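Local coordinates for proteasome protein (Corynebacterium glutamicum ATCC 13032, PDB 2P90) that is of unknown function but belongs to the PAC2 family and may be related to proteasome assembly chaperones, at residues K185-D189 with K190-V194. Sequence-based numbering, arbitrary orientation.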
loop_
_atom_site.group_PDB
_atom_site.type_symbol
_atom_site.label_atom_id
_atom_site.label_comp_id
_atom_site.label_asym_id
_atom_site.label_seq_id
_atom_site.Cartn_x
_atom_site.Cartn_y
_atom_site.Cartn_z
ATOM N N LYS B 185 -14.725 -17.324 -6.969
ATOM C CA LYS B 185 -14.063 -18.541 -7.404
ATOM C C LYS B 185 -14.113 -19.659 -6.362
ATOM O O LYS B 185 -14.278 -20.812 -6.717
ATOM C CB LYS B 185 -12.628 -18.267 -7.854
ATOM C CG LYS B 185 -12.185 -19.218 -8.964
ATOM C CD LYS B 185 -10.710 -19.099 -9.281
ATOM C CE LYS B 185 -10.218 -20.358 -10.011
ATOM N NZ LYS B 185 -10.483 -21.611 -9.231
ATOM N N LEU B 186 -14.001 -19.324 -5.080
ATOM C CA LEU B 186 -14.043 -20.352 -4.031
ATOM C C LEU B 186 -15.462 -20.948 -3.811
ATOM O O LEU B 186 -15.623 -22.132 -3.472
ATOM C CB LEU B 186 -13.488 -19.781 -2.731
ATOM C CG LEU B 186 -13.358 -20.683 -1.506
ATOM C CD1 LEU B 186 -12.336 -21.828 -1.732
ATOM C CD2 LEU B 186 -12.979 -19.858 -0.293
ATOM N N LEU B 187 -16.477 -20.111 -3.984
ATOM C CA LEU B 187 -17.867 -20.534 -3.847
ATOM C C LEU B 187 -18.165 -21.479 -4.999
ATOM O O LEU B 187 -18.588 -22.597 -4.763
ATOM C CB LEU B 187 -18.831 -19.329 -3.801
ATOM C CG LEU B 187 -18.929 -18.602 -2.455
ATOM C CD1 LEU B 187 -19.507 -17.189 -2.538
ATOM C CD2 LEU B 187 -19.699 -19.438 -1.446
ATOM N N LYS B 188 -17.868 -21.059 -6.224
ATOM C CA LYS B 188 -17.936 -21.951 -7.380
ATOM C C LYS B 188 -17.248 -23.310 -7.112
ATOM O O LYS B 188 -17.918 -24.356 -7.095
ATOM C CB LYS B 188 -17.370 -21.270 -8.624
ATOM C CG LYS B 188 -17.312 -22.163 -9.855
ATOM C CD LYS B 188 -16.686 -21.416 -11.034
ATOM C CE LYS B 188 -15.146 -21.461 -10.977
ATOM N NZ LYS B 188 -14.538 -22.520 -11.881
ATOM N N ASP B 189 -15.936 -23.285 -6.866
ATOM C CA ASP B 189 -15.151 -24.491 -6.629
ATOM C C ASP B 189 -15.721 -25.350 -5.510
ATOM O O ASP B 189 -15.499 -26.555 -5.473
ATOM C CB ASP B 189 -13.701 -24.127 -6.274
ATOM C CG ASP B 189 -12.941 -23.501 -7.430
ATOM O OD1 ASP B 189 -13.497 -23.427 -8.547
ATOM O OD2 ASP B 189 -11.775 -23.082 -7.217
ATOM N N LYS B 190 -16.423 -24.747 -4.567
ATOM C CA LYS B 190 -17.048 -25.537 -3.517
ATOM C C LYS B 190 -18.452 -26.045 -3.887
ATOM O O LYS B 190 -19.134 -26.639 -3.045
ATOM C CB LYS B 190 -17.087 -24.756 -2.201
ATOM C CG LYS B 190 -15.886 -24.990 -1.284
ATOM C CD LYS B 190 -15.806 -23.893 -0.229
ATOM C CE LYS B 190 -14.606 -24.080 0.694
ATOM N NZ LYS B 190 -14.974 -24.697 2.005
ATOM N N GLY B 191 -18.875 -25.796 -5.132
ATOM C CA GLY B 191 -20.198 -26.222 -5.651
ATOM C C GLY B 191 -21.379 -25.293 -5.384
ATOM O O GLY B 191 -22.523 -25.708 -5.509
ATOM N N LYS B 192 -21.113 -24.037 -5.033
ATOM C CA LYS B 192 -22.156 -23.115 -4.554
ATOM C C LYS B 192 -22.724 -22.179 -5.607
ATOM O O LYS B 192 -22.079 -21.910 -6.623
ATOM C CB LYS B 192 -21.596 -22.220 -3.438
ATOM C CG LYS B 192 -21.948 -22.637 -2.045
ATOM C CD LYS B 192 -20.998 -23.700 -1.571
ATOM C CE LYS B 192 -20.350 -23.240 -0.302
ATOM N NZ LYS B 192 -19.330 -24.252 0.080
ATOM N N ASN B 193 -23.917 -21.643 -5.329
ATOM C CA ASN B 193 -24.535 -20.618 -6.172
ATOM C C ASN B 193 -23.883 -19.240 -5.955
ATOM O O ASN B 193 -23.934 -18.703 -4.836
ATOM C CB ASN B 193 -26.054 -20.535 -5.904
ATOM C CG ASN B 193 -26.820 -21.785 -6.373
ATOM O OD1 ASN B 193 -26.440 -22.450 -7.358
ATOM N ND2 ASN B 193 -27.910 -22.101 -5.669
ATOM N N VAL B 194 -23.298 -18.673 -7.014
ATOM C CA VAL B 194 -22.678 -17.342 -6.931
ATOM C C VAL B 194 -22.666 -16.552 -8.257
ATOM O O VAL B 194 -22.356 -17.100 -9.312
ATOM C CB VAL B 194 -21.212 -17.407 -6.311
ATOM C CG1 VAL B 194 -20.268 -18.276 -7.171
ATOM C CG2 VAL B 194 -20.638 -16.013 -6.135
#
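Leu-187 meets Lys-192 and Val-194 where a Schellman motif ends helix 179-189 and turns the chain into strand 194-202. With CG set anti to its own carbonyl carbon (chi1 -79°), the leucine sends its two branches to different partners: CD2 lies 3.9 Å from Lys-192 CB, the two side chains crossing nearly at right angles, while CD1 approaches Val-194 CG2 (3.9 Å) at a slant. Leu-187 CB packs separately against Val-194 CG1 at 3.8 Å. Thr-135 of strand 134-143 touches both Leu-187 and Val-194, joining this small apolar cluster to the central sheet.

The chain of Lys-192 is kinked: its CB and CG lie against Leu-187 CD2, whereas its ammonium end turns off to a salt bridge with Glu-128. Toward helix 116-129, Leu-186 and Lys-190 run side by side in the same direction, CD1 to CE 4.0 Å, and both touch Val-124. The salt bridge from Lys-185 NZ to Asp-189 OD2 (2.8 Å) ties together the last helical turn.

Gly-191 supplies the positive phi (86°) that reverses the backbone; its N bonds to Lys-188 O. The following amide, Lys-192 N, donates to Leu-187 O at 2.9 Å with an N-H...O angle of 159°.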